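Local coordinates for putative lipoprotein (Parabacteroides distasonis, PDB 4FVS), which is of unknown function but has a YmcC-like, mostly beta fold related to the LolA and LolB lipoprotein carriers, and may bind lipid, at residues T5-Q10 / P106-A111; D97-F102 / A123-Y128; K137-K142 / I168-P173; G157-A162 / P189-V194. All blocks are in the same frame, centred on the assembly; numbering follows the deposited sequence.

Interaction 1 of 4, residues T5-Q10 / P106-A111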
loop_
_atom_site.group_PDB
_atom_site.type_symbol
_atom_site.label_atom_id
_atom_site.label_comp_id
_atom_site.label_asym_id
_atom_site.label_seq_id
_atom_site.Cartn_x
_atom_site.Cartn_y
_atom_site.Cartn_z
ATOM N N THR A 5 3.337 -15.999 -7.052
ATOM C CA THR A 5 3.267 -14.723 -7.768
ATOM C C THR A 5 3.605 -13.611 -6.771
ATOM O O THR A 5 3.002 -13.537 -5.694
ATOM C CB THR A 5 1.900 -14.536 -8.419
ATOM O OG1 THR A 5 1.565 -15.704 -9.157
ATOM C CG2 THR A 5 1.843 -13.331 -9.326
ATOM N N PHE A 6 4.612 -12.789 -7.114
ATOM C CA PHE A 6 5.123 -11.717 -6.280
ATOM C C PHE A 6 4.474 -10.392 -6.689
ATOM O O PHE A 6 4.757 -9.874 -7.769
ATOM C CB PHE A 6 6.653 -11.672 -6.412
ATOM C CG PHE A 6 7.381 -11.195 -5.185
ATOM C CD1 PHE A 6 7.724 -12.081 -4.178
ATOM C CD2 PHE A 6 7.768 -9.864 -5.055
ATOM C CE1 PHE A 6 8.414 -11.639 -3.050
ATOM C CE2 PHE A 6 8.456 -9.426 -3.925
ATOM C CZ PHE A 6 8.773 -10.314 -2.933
ATOM N N PHE A 7 3.588 -9.846 -5.835
ATOM C CA PHE A 7 2.896 -8.598 -6.137
ATOM C C PHE A 7 3.704 -7.391 -5.619
ATOM O O PHE A 7 3.213 -6.599 -4.811
ATOM C CB PHE A 7 1.470 -8.615 -5.569
ATOM C CG PHE A 7 0.616 -9.670 -6.224
ATOM C CD1 PHE A 7 0.159 -9.506 -7.526
ATOM C CD2 PHE A 7 0.296 -10.843 -5.551
ATOM C CE1 PHE A 7 -0.618 -10.483 -8.135
ATOM C CE2 PHE A 7 -0.476 -11.823 -6.168
ATOM C CZ PHE A 7 -0.932 -11.632 -7.459
ATOM N N PHE A 8 4.945 -7.252 -6.112
ATOM C CA PHE A 8 5.873 -6.188 -5.758
ATOM C C PHE A 8 7.115 -6.294 -6.626
ATOM O O PHE A 8 7.440 -7.418 -6.997
ATOM C CB PHE A 8 6.235 -6.310 -4.272
ATOM C CG PHE A 8 6.826 -5.086 -3.611
ATOM C CD1 PHE A 8 6.029 -3.985 -3.305
ATOM C CD2 PHE A 8 8.163 -5.058 -3.239
ATOM C CE1 PHE A 8 6.570 -2.864 -2.689
ATOM C CE2 PHE A 8 8.697 -3.940 -2.603
ATOM C CZ PHE A 8 7.894 -2.853 -2.326
ATOM N N PRO A 9 7.849 -5.193 -6.966
ATOM C CA PRO A 9 9.070 -5.346 -7.777
ATOM C C PRO A 9 10.065 -6.269 -7.081
ATOM O O PRO A 9 10.166 -6.243 -5.854
ATOM C CB PRO A 9 9.588 -3.915 -7.896
ATOM C CG PRO A 9 8.401 -3.085 -7.729
ATOM C CD PRO A 9 7.618 -3.768 -6.660
ATOM N N GLN A 10 10.742 -7.129 -7.841
ATOM C CA GLN A 10 11.638 -8.112 -7.250
ATOM C C GLN A 10 13.034 -8.108 -7.917
ATOM O O GLN A 10 13.793 -9.067 -7.735
ATOM C CB GLN A 10 10.994 -9.517 -7.346
ATOM C CG GLN A 10 10.508 -9.896 -8.755
ATOM C CD GLN A 10 9.969 -11.298 -8.881
ATOM O OE1 GLN A 10 9.859 -12.070 -7.925
ATOM N NE2 GLN A 10 9.625 -11.668 -10.094
ATOM N N PRO A 106 -3.887 -11.899 -1.987
ATOM C CA PRO A 106 -4.255 -13.091 -2.766
ATOM C C PRO A 106 -3.994 -12.915 -4.268
ATOM O O PRO A 106 -4.016 -11.804 -4.776
ATOM C CB PRO A 106 -5.756 -13.251 -2.479
ATOM C CG PRO A 106 -6.000 -12.480 -1.224
ATOM C CD PRO A 106 -5.073 -11.302 -1.345
ATOM N N ASN A 107 -3.683 -14.016 -4.953
ATOM C CA ASN A 107 -3.408 -14.107 -6.381
ATOM C C ASN A 107 -4.653 -14.634 -7.099
ATOM O O ASN A 107 -4.961 -15.828 -7.013
ATOM C CB ASN A 107 -2.194 -15.017 -6.627
ATOM C CG ASN A 107 -1.855 -15.308 -8.075
ATOM O OD1 ASN A 107 -2.250 -14.589 -9.010
ATOM N ND2 ASN A 107 -1.057 -16.350 -8.272
ATOM N N PRO A 108 -5.368 -13.770 -7.839
ATOM C CA PRO A 108 -6.600 -14.223 -8.505
ATOM C C PRO A 108 -6.356 -14.979 -9.804
ATOM O O PRO A 108 -7.310 -15.525 -10.389
ATOM C CB PRO A 108 -7.328 -12.926 -8.781
ATOM C CG PRO A 108 -6.226 -11.944 -8.967
ATOM C CD PRO A 108 -5.136 -12.327 -8.040
ATOM N N TYR A 109 -5.093 -15.013 -10.259
ATOM C CA TYR A 109 -4.714 -15.672 -11.515
ATOM C C TYR A 109 -4.301 -17.121 -11.283
ATOM O O TYR A 109 -4.250 -17.897 -12.234
ATOM C CB TYR A 109 -3.586 -14.906 -12.211
ATOM C CG TYR A 109 -3.884 -13.430 -12.358
ATOM C CD1 TYR A 109 -4.773 -12.972 -13.324
ATOM C CD2 TYR A 109 -3.299 -12.486 -11.509
ATOM C CE1 TYR A 109 -5.047 -11.615 -13.471
ATOM C CE2 TYR A 109 -3.582 -11.127 -11.634
ATOM C CZ TYR A 109 -4.455 -10.698 -12.624
ATOM O OH TYR A 109 -4.753 -9.374 -12.823
ATOM N N ALA A 110 -4.057 -17.487 -10.017
ATOM C CA ALA A 110 -3.657 -18.818 -9.566
ATOM C C ALA A 110 -4.663 -19.870 -9.933
ATOM O O ALA A 110 -5.863 -19.589 -10.079
ATOM C CB ALA A 110 -3.474 -18.820 -8.056
ATOM N N ALA A 111 -4.172 -21.103 -10.042
ATOM C CA ALA A 111 -5.009 -22.252 -10.347
ATOM C C ALA A 111 -6.134 -22.363 -9.329
ATOM O O ALA A 111 -5.912 -22.170 -8.129
ATOM C CB ALA A 111 -4.175 -23.518 -10.366
HETATM O O HOH W 1 0.963 -18.263 -6.690
#

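Interaction 2 of 4, residues D97-F102 / A123-Y128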
loop_
_atom_site.group_PDB
_atom_site.type_symbol
_atom_site.label_atom_id
_atom_site.label_comp_id
_atom_site.label_asym_id
_atom_site.label_seq_id
_atom_site.Cartn_x
_atom_site.Cartn_y
_atom_site.Cartn_z
ATOM N N ASP A 97 6.249 7.134 12.347
ATOM C CA ASP A 97 6.464 5.735 12.000
ATOM C C ASP A 97 5.139 4.967 12.107
ATOM O O ASP A 97 4.157 5.483 12.649
ATOM C CB ASP A 97 7.558 5.091 12.873
ATOM C CG ASP A 97 8.443 4.105 12.110
ATOM O OD1 ASP A 97 7.952 3.486 11.131
ATOM O OD2 ASP A 97 9.626 3.959 12.484
ATOM N N ILE A 98 5.097 3.765 11.522
ATOM C CA ILE A 98 3.930 2.888 11.556
ATOM C C ILE A 98 4.411 1.518 12.019
ATOM O O ILE A 98 5.504 1.077 11.649
ATOM C CB ILE A 98 3.177 2.852 10.197
ATOM C CG1 ILE A 98 2.612 4.251 9.844
ATOM C CG2 ILE A 98 2.044 1.858 10.229
ATOM C CD1 ILE A 98 2.002 4.442 8.453
ATOM N N THR A 99 3.607 0.867 12.889
ATOM C CA THR A 99 3.901 -0.461 13.439
ATOM C C THR A 99 3.885 -1.482 12.308
ATOM O O THR A 99 3.123 -1.351 11.340
ATOM C CB THR A 99 2.914 -0.823 14.548
ATOM O OG1 THR A 99 1.587 -0.668 14.061
ATOM C CG2 THR A 99 3.079 0.022 15.787
ATOM N N GLU A 100 4.755 -2.482 12.423
ATOM C CA GLU A 100 4.896 -3.556 11.456
ATOM C C GLU A 100 3.737 -4.528 11.580
ATOM O O GLU A 100 3.422 -4.977 12.675
ATOM C CB GLU A 100 6.238 -4.280 11.661
ATOM C CG GLU A 100 6.455 -5.474 10.745
ATOM C CD GLU A 100 7.351 -6.542 11.338
ATOM O OE1 GLU A 100 8.581 -6.454 11.117
ATOM O OE2 GLU A 100 6.829 -7.462 12.017
ATOM N N ASN A 101 3.087 -4.816 10.453
ATOM C CA ASN A 101 2.013 -5.805 10.332
ATOM C C ASN A 101 2.002 -6.257 8.882
ATOM O O ASN A 101 1.772 -5.440 7.997
ATOM C CB ASN A 101 0.633 -5.271 10.818
ATOM C CG ASN A 101 -0.423 -6.331 11.148
ATOM O OD1 ASN A 101 -0.442 -7.433 10.606
ATOM N ND2 ASN A 101 -1.352 -6.016 12.042
ATOM N N PHE A 102 2.384 -7.515 8.627
ATOM C CA PHE A 102 2.417 -8.068 7.269
ATOM C C PHE A 102 1.086 -8.696 6.945
ATOM O O PHE A 102 0.584 -9.515 7.712
ATOM C CB PHE A 102 3.551 -9.076 7.115
ATOM C CG PHE A 102 4.937 -8.452 7.065
ATOM C CD1 PHE A 102 5.429 -7.898 5.889
ATOM C CD2 PHE A 102 5.766 -8.461 8.178
ATOM C CE1 PHE A 102 6.716 -7.359 5.838
ATOM C CE2 PHE A 102 7.054 -7.924 8.119
ATOM C CZ PHE A 102 7.520 -7.381 6.954
ATOM N N ALA A 123 -5.408 -5.712 9.287
ATOM C CA ALA A 123 -4.345 -4.877 9.804
ATOM C C ALA A 123 -4.896 -3.898 10.824
ATOM O O ALA A 123 -5.974 -3.341 10.645
ATOM C CB ALA A 123 -3.681 -4.128 8.657
ATOM N N SER A 124 -4.189 -3.722 11.910
ATOM C CA SER A 124 -4.500 -2.704 12.901
ATOM C C SER A 124 -3.171 -2.219 13.397
ATOM O O SER A 124 -2.521 -2.835 14.259
ATOM C CB SER A 124 -5.437 -3.178 14.007
ATOM O OG SER A 124 -5.739 -2.120 14.910
ATOM N N VAL A 125 -2.706 -1.182 12.708
ATOM C CA VAL A 125 -1.415 -0.592 12.959
ATOM C C VAL A 125 -1.555 0.618 13.887
ATOM O O VAL A 125 -2.647 0.963 14.335
ATOM C CB VAL A 125 -0.722 -0.219 11.623
ATOM C CG1 VAL A 125 -0.551 -1.455 10.747
ATOM C CG2 VAL A 125 -1.448 0.909 10.881
ATOM N N LYS A 126 -0.424 1.221 14.205
ATOM C CA LYS A 126 -0.392 2.439 14.962
ATOM C C LYS A 126 0.569 3.405 14.283
ATOM O O LYS A 126 1.721 3.064 13.990
ATOM C CB LYS A 126 -0.032 2.191 16.407
ATOM C CG LYS A 126 -0.654 3.236 17.306
ATOM C CD LYS A 126 -0.353 3.025 18.735
ATOM C CE LYS A 126 -0.954 1.748 19.259
ATOM N NZ LYS A 126 -2.403 1.797 19.560
ATOM N N ILE A 127 0.062 4.576 13.945
ATOM C CA ILE A 127 0.907 5.612 13.361
ATOM C C ILE A 127 1.263 6.554 14.531
ATOM O O ILE A 127 0.377 6.961 15.283
ATOM C CB ILE A 127 0.249 6.275 12.141
ATOM C CG1 ILE A 127 1.101 7.398 11.582
ATOM C CG2 ILE A 127 -1.194 6.713 12.397
ATOM C CD1 ILE A 127 0.775 7.703 10.118
ATOM N N TYR A 128 2.558 6.766 14.773
ATOM C CA TYR A 128 3.026 7.516 15.937
ATOM C C TYR A 128 4.281 8.311 15.641
ATOM O O TYR A 128 4.958 8.035 14.657
ATOM C CB TYR A 128 3.321 6.518 17.099
ATOM C CG TYR A 128 4.425 5.513 16.803
ATOM C CD1 TYR A 128 4.158 4.333 16.117
ATOM C CD2 TYR A 128 5.739 5.754 17.194
ATOM C CE1 TYR A 128 5.175 3.431 15.800
ATOM C CE2 TYR A 128 6.766 4.854 16.891
ATOM C CZ TYR A 128 6.481 3.695 16.185
ATOM O OH TYR A 128 7.496 2.806 15.892
#

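Interaction 3 of 4, residues K137-K142 / I168-P173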
loop_
_atom_site.group_PDB
_atom_site.type_symbol
_atom_site.label_atom_id
_atom_site.label_comp_id
_atom_site.label_asym_id
_atom_site.label_seq_id
_atom_site.Cartn_x
_atom_site.Cartn_y
_atom_site.Cartn_z
ATOM N N LYS A 137 -2.064 7.449 16.634
ATOM C CA LYS A 137 -3.343 7.146 16.003
ATOM C C LYS A 137 -3.417 5.682 15.708
ATOM O O LYS A 137 -2.440 5.092 15.239
ATOM C CB LYS A 137 -3.550 7.927 14.678
ATOM C CG LYS A 137 -4.031 9.359 14.769
ATOM C CD LYS A 137 -4.211 9.926 13.352
ATOM C CE LYS A 137 -4.546 11.400 13.319
ATOM N NZ LYS A 137 -4.541 11.930 11.927
ATOM N N ASP A 138 -4.588 5.098 15.934
ATOM C CA ASP A 138 -4.903 3.724 15.561
ATOM C C ASP A 138 -5.524 3.715 14.197
ATOM O O ASP A 138 -6.383 4.556 13.929
ATOM C CB ASP A 138 -5.883 3.087 16.559
ATOM C CG ASP A 138 -5.287 2.540 17.814
ATOM O OD1 ASP A 138 -4.382 1.675 17.711
ATOM O OD2 ASP A 138 -5.815 2.864 18.898
HETATM N N MSE A 139 -5.136 2.772 13.340
HETATM C CA MSE A 139 -5.774 2.642 12.039
HETATM C C MSE A 139 -6.052 1.195 11.788
HETATM O O MSE A 139 -5.123 0.382 11.794
HETATM C CB MSE A 139 -4.937 3.258 10.922
HETATM C CG MSE A 139 -4.512 4.682 11.247
HETATM SE SE MSE A 139 -3.797 5.596 9.772
HETATM C CE MSE A 139 -5.390 5.845 8.771
ATOM N N ALA A 140 -7.342 0.856 11.658
ATOM C CA ALA A 140 -7.786 -0.508 11.432
ATOM C C ALA A 140 -8.208 -0.716 9.981
ATOM O O ALA A 140 -9.117 -0.050 9.497
ATOM C CB ALA A 140 -8.928 -0.844 12.371
ATOM N N ILE A 141 -7.491 -1.592 9.272
ATOM C CA ILE A 141 -7.779 -1.986 7.893
ATOM C C ILE A 141 -8.431 -3.360 8.002
ATOM O O ILE A 141 -7.770 -4.330 8.364
ATOM C CB ILE A 141 -6.519 -1.947 6.974
ATOM C CG1 ILE A 141 -5.824 -0.564 7.024
ATOM C CG2 ILE A 141 -6.865 -2.336 5.524
ATOM C CD1 ILE A 141 -4.269 -0.682 6.952
ATOM N N LYS A 142 -9.737 -3.425 7.745
ATOM C CA LYS A 142 -10.510 -4.647 7.942
ATOM C C LYS A 142 -11.505 -4.862 6.798
ATOM O O LYS A 142 -11.587 -4.041 5.895
ATOM C CB LYS A 142 -11.256 -4.559 9.309
ATOM C CG LYS A 142 -12.086 -3.280 9.476
ATOM C CD LYS A 142 -12.445 -2.996 10.908
ATOM C CE LYS A 142 -13.082 -1.624 11.022
ATOM N NZ LYS A 142 -13.250 -1.198 12.434
ATOM N N ILE A 168 -11.655 1.116 6.501
ATOM C CA ILE A 168 -10.686 1.739 7.409
ATOM C C ILE A 168 -11.453 2.468 8.520
ATOM O O ILE A 168 -12.575 2.941 8.323
ATOM C CB ILE A 168 -9.648 2.673 6.680
ATOM C CG1 ILE A 168 -8.543 3.176 7.639
ATOM C CG2 ILE A 168 -10.294 3.832 5.913
ATOM C CD1 ILE A 168 -7.234 3.286 7.022
ATOM N N ALA A 169 -10.843 2.494 9.700
ATOM C CA ALA A 169 -11.326 3.186 10.888
ATOM C C ALA A 169 -10.125 3.781 11.581
ATOM O O ALA A 169 -9.159 3.058 11.793
ATOM C CB ALA A 169 -12.096 2.237 11.789
ATOM N N THR A 170 -10.130 5.111 11.844
ATOM C CA THR A 170 -9.011 5.851 12.438
ATOM C C THR A 170 -9.453 6.505 13.765
ATOM O O THR A 170 -10.335 7.375 13.780
ATOM C CB THR A 170 -8.464 6.884 11.436
ATOM O OG1 THR A 170 -8.251 6.255 10.172
ATOM C CG2 THR A 170 -7.178 7.546 11.902
ATOM N N ARG A 171 -8.809 6.055 14.872
ATOM C CA ARG A 171 -8.978 6.486 16.263
ATOM C C ARG A 171 -7.789 7.299 16.728
ATOM O O ARG A 171 -6.663 7.022 16.324
ATOM C CB ARG A 171 -9.149 5.291 17.197
ATOM C CG ARG A 171 -10.406 4.509 16.948
ATOM C CD ARG A 171 -10.458 3.268 17.793
ATOM N NE ARG A 171 -10.969 3.567 19.123
ATOM C CZ ARG A 171 -10.219 3.629 20.217
ATOM N NH1 ARG A 171 -8.906 3.406 20.147
ATOM N NH2 ARG A 171 -10.770 3.905 21.391
ATOM N N SER A 172 -8.035 8.297 17.587
ATOM C CA SER A 172 -6.998 9.183 18.096
ATOM C C SER A 172 -7.341 9.671 19.500
ATOM O O SER A 172 -8.517 9.964 19.757
ATOM C CB SER A 172 -6.806 10.372 17.166
ATOM O OG SER A 172 -5.775 11.216 17.648
ATOM N N PRO A 173 -6.332 9.794 20.412
ATOM C CA PRO A 173 -6.625 10.277 21.768
ATOM C C PRO A 173 -7.218 11.682 21.761
ATOM O O PRO A 173 -8.033 11.988 22.639
ATOM C CB PRO A 173 -5.259 10.245 22.469
ATOM C CG PRO A 173 -4.258 10.196 21.412
ATOM C CD PRO A 173 -4.898 9.467 20.272
#

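Interaction 4 of 4, residues G157-A162 / P189-V194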
loop_
_atom_site.group_PDB
_atom_site.type_symbol
_atom_site.label_atom_id
_atom_site.label_comp_id
_atom_site.label_asym_id
_atom_site.label_seq_id
_atom_site.Cartn_x
_atom_site.Cartn_y
_atom_site.Cartn_z
ATOM N N GLY A 157 2.407 2.436 -17.915
ATOM C CA GLY A 157 2.007 1.406 -18.866
ATOM C C GLY A 157 0.645 0.825 -18.573
ATOM O O GLY A 157 -0.151 1.448 -17.861
ATOM N N THR A 158 0.369 -0.375 -19.124
ATOM C CA THR A 158 -0.907 -1.089 -18.927
ATOM C C THR A 158 -0.618 -2.390 -18.152
ATOM O O THR A 158 0.324 -3.122 -18.480
ATOM C CB THR A 158 -1.607 -1.301 -20.264
ATOM O OG1 THR A 158 -1.793 -0.012 -20.860
ATOM C CG2 THR A 158 -2.953 -1.995 -20.121
ATOM N N PHE A 159 -1.403 -2.632 -17.082
ATOM C CA PHE A 159 -1.183 -3.760 -16.184
ATOM C C PHE A 159 -2.460 -4.522 -15.853
ATOM O O PHE A 159 -3.503 -3.891 -15.626
ATOM C CB PHE A 159 -0.571 -3.253 -14.855
ATOM C CG PHE A 159 0.599 -2.299 -14.974
ATOM C CD1 PHE A 159 0.392 -0.928 -15.109
ATOM C CD2 PHE A 159 1.911 -2.771 -14.957
ATOM C CE1 PHE A 159 1.471 -0.053 -15.258
ATOM C CE2 PHE A 159 2.994 -1.890 -15.092
ATOM C CZ PHE A 159 2.764 -0.538 -15.239
ATOM N N ASP A 160 -2.372 -5.880 -15.816
ATOM C CA ASP A 160 -3.513 -6.713 -15.414
ATOM C C ASP A 160 -3.471 -6.752 -13.913
ATOM O O ASP A 160 -2.465 -7.156 -13.331
ATOM C CB ASP A 160 -3.510 -8.117 -16.060
ATOM C CG ASP A 160 -4.868 -8.830 -16.121
ATOM O OD1 ASP A 160 -5.910 -8.140 -16.284
ATOM O OD2 ASP A 160 -4.879 -10.073 -16.149
ATOM N N CYS A 161 -4.499 -6.198 -13.273
ATOM C CA CYS A 161 -4.547 -6.057 -11.825
ATOM C C CYS A 161 -5.651 -6.861 -11.196
ATOM O O CYS A 161 -6.572 -7.322 -11.859
ATOM C CB CYS A 161 -4.728 -4.586 -11.463
ATOM S SG CYS A 161 -3.494 -3.486 -12.167
ATOM N N ALA A 162 -5.569 -6.939 -9.881
ATOM C CA ALA A 162 -6.545 -7.427 -8.953
ATOM C C ALA A 162 -7.039 -6.230 -8.196
ATOM O O ALA A 162 -6.223 -5.407 -7.777
ATOM C CB ALA A 162 -5.914 -8.448 -8.028
ATOM N N PRO A 189 1.215 -8.267 -10.774
ATOM C CA PRO A 189 2.436 -9.042 -10.511
ATOM C C PRO A 189 3.716 -8.303 -10.891
ATOM O O PRO A 189 3.756 -7.620 -11.921
ATOM C CB PRO A 189 2.262 -10.265 -11.404
ATOM C CG PRO A 189 0.806 -10.389 -11.603
ATOM C CD PRO A 189 0.331 -8.994 -11.712
ATOM N N ASN A 190 4.741 -8.416 -10.018
ATOM C CA ASN A 190 6.103 -7.862 -10.117
ATOM C C ASN A 190 6.096 -6.324 -10.210
ATOM O O ASN A 190 7.092 -5.726 -10.621
ATOM C CB ASN A 190 6.839 -8.476 -11.318
ATOM C CG ASN A 190 6.821 -9.979 -11.319
ATOM O OD1 ASN A 190 7.140 -10.634 -10.320
ATOM N ND2 ASN A 190 6.430 -10.552 -12.442
ATOM N N VAL A 191 4.986 -5.697 -9.797
ATOM C CA VAL A 191 4.786 -4.245 -9.810
ATOM C C VAL A 191 4.261 -3.773 -8.442
ATOM O O VAL A 191 4.729 -2.758 -7.909
ATOM C CB VAL A 191 3.828 -3.823 -10.958
ATOM C CG1 VAL A 191 3.405 -2.368 -10.829
ATOM C CG2 VAL A 191 4.462 -4.073 -12.321
ATOM N N GLY A 192 3.287 -4.517 -7.901
ATOM C CA GLY A 192 2.618 -4.154 -6.667
ATOM C C GLY A 192 1.494 -3.202 -6.985
ATOM O O GLY A 192 0.802 -3.411 -7.975
ATOM N N LEU A 193 1.332 -2.137 -6.184
ATOM C CA LEU A 193 0.278 -1.137 -6.372
ATOM C C LEU A 193 0.464 -0.350 -7.673
ATOM O O LEU A 193 1.520 0.248 -7.867
ATOM C CB LEU A 193 0.200 -0.148 -5.177
ATOM C CG LEU A 193 -0.196 -0.719 -3.845
ATOM C CD1 LEU A 193 -0.101 0.305 -2.760
ATOM C CD2 LEU A 193 -1.599 -1.316 -3.883
ATOM N N VAL A 194 -0.591 -0.327 -8.517
ATOM C CA VAL A 194 -0.701 0.377 -9.802
ATOM C C VAL A 194 -1.605 1.625 -9.606
ATOM O O VAL A 194 -1.261 2.740 -10.052
ATOM C CB VAL A 194 -1.235 -0.569 -10.917
ATOM C CG1 VAL A 194 -1.504 0.174 -12.217
ATOM C CG2 VAL A 194 -0.270 -1.726 -11.153
#

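Interaction 1 of 4, residues T5-Q10 / P106-A111
With chi1 at 175°, N107 carries its amide carbon opposite its own backbone N, while F7, at chi1 -65°, sets its ring opposite its carbonyl carbon; between them these rotations bring the rim of the phenyl ring up to the asparagine side chain. F7 CE2 lies 3.7 Å from N107 CB, and F7 CZ comes 3.6 Å from N107 OD1, which sits at the ring edge near its plane. Ring and amide planes stand 67° apart, and the two side chains cross at about a right angle. Asparagine suits this place because each end of its amide has work to do. N107 OD1 accepts from Y109 N at 3.1 Å and so closes an Asx turn, with the donor well above the carbonyl plane. N107 ND2 gives a hydrogen bond to a water 3.2 Å away, which also takes a weak one from T5 N; T5 OG1 is close to the amide, but its angle is poor for a direct bond. Two loops therefore meet here, one leading to strand 15-22 and the other following strand 102-104. The F7 ring also stacks edge-to-face with Y187 on strand 179-188, and P108 rests on F146 and T149 of strand 132-154.

Interaction 2 of 4, residues D97-F102 / A123-Y128
I98 and V125 meet methyl to methyl, CG2 of each 3.7 Å apart, in the close-packed part of this antiparallel pairing. On the same face I98 CD1 touches I127 CD1 at 3.9 Å; beta-branched residues suit the extended chain and put their branches into the seam. The backbone is equally firm here. D97 and Y128 form a hydrogen-bonded pair, with D97 N to Y128 O at 2.8 Å and almost straight, and I98 and I127 follow as a non-hydrogen-bonded pair. On the other face the packing is just as close: D97 CB lies off-centre on the Y128 ring in a CH-pi contact, 4.2 Å from the centroid, and the two side chains run side by side.

One step on, T99 N still reaches K126 O, but the return bond is made by a side chain: K126 N donates to T99 OG1 at 2.8 Å. Threonine can do this because chi1 of 53° places its hydroxyl between its own N and carbonyl carbon, where it stands in for the backbone oxygen. From here the contact slackens. K126 leads its amine away to a salt bridge with D138, the chains diverge beyond T99, S124 is exposed, and N101 CB is 4.0 Å from V125 CG1. Segment 97-102 thus pairs briefly with 123-129 and then peels off; its strand, 96-98, is an outermost strand of the antiparallel sheet within this chain, in a YmcC-like beta fold.

Interaction 3 of 4, residues K137-K142 / I168-P173
M139 and T170 form one of four successive bridges between strands 137-142 and 168-171, whose axes approach to 4.6 Å and run at 168°, nearly antiparallel. These are arms of the long beta hairpin 132-154/157-171, paired far from its turn. Hydrogen-bonded pairs D138/R171 and A140/A169 alternate with non-hydrogen-bonded pairs M139/T170 and I141/I168, and A140 N meets A169 O at 2.9 Å in the straightest of the bonds.

Alternation sorts the side chains by face. M139, I141 and I168 gather on one, with the I168 branch also resting on L83 and Y85. The selenomethionine chain runs out and then bends about its last torsion, chi3 72°, which carries M139 CE to I168 CD1 at 3.6 Å and beside the T170 hydroxyl; a long flexible apolar chain is well able to fill such a site. I168 CD1 also lies 4.1 Å from I141 CG1. The other face holds A140 and A169, whose CB methyls stand 4.5 Å apart, and there the extended K142 reaches across until its NZ is 3.7 Å from A169 CB.

At the far end D138 and R171 lie side by side and pair their charges. D138 OD1 is engaged by K126 on the next strand, while D138 OD2 comes to the edge of the guanidinium, near its plane, 3.4 Å from R171 NH1.

Interaction 4 of 4, residues G157-A162 / P189-V194
A classic beta bulge, in which V191 and G192 both face S188, shapes the side of this contact that receives F159 and C161 of strand 157-171. The two segments do not pair as strands; they meet through side chains, and apolar ones do most of the work. The F159 ring is touched at two positions across it from one another: V191 CG2 approaches CE2 at 3.8 Å, and V194 CG1 approaches CD1 at 3.6 Å. The side chains of F159 and V191 cross at about a right angle.

V194 serves two neighbours. At chi1 174° its CG1 lies opposite the backbone N and makes the closest approach to the phenyl ring, while CG2, opposite the carbonyl carbon, lies against both C161 SG, at 3.8 Å, and the inner end of the ring at F159 CG. A forked residue is well suited to filling the angle between a broad ring and a compact thiol. G192 has a phi of 85°, a conformation that glycine adopts readily, and this belongs to the bulge that presents V191 toward F159. Nearer the other end, P189 CD rests 3.7 Å from D160 O; that carbonyl also accepts a hydrogen bond from the hydroxyl of S188.

The chain turns a corner at V194, whose side chain also touches I152 and T154 of strand 132-154. L211 of strand 205-214 packs against both F159 and V191, and S188 at the end of strand 179-188 touches F159, so the cluster lies between strands 132-154, 179-188 and 205-214.

In the fold
From the N terminus, interaction 1 closes the longest loop by bringing residues 5-10 to 106-111. Interaction 2 crosses it, since 106-111 falls between 97-102 and 123-128. Interactions 3 and 4 follow in series and cross each other: both draw on strand 157-171, but on opposite sides of the chain's centre, with contact centres about 27 Å apart. Interactions 2 and 3 are neighbours, joined where A123 O probably accepts from I141 N, so strands 96-98, 123-129, 132-154 and 157-171 run on in order. Interactions 1 and 4 touch through probable hydrogen bonds, F6 O with N190 N and Y109 OH with D160 O, tying both loops to the start of strand 157-171 and the turn before strand 192-200.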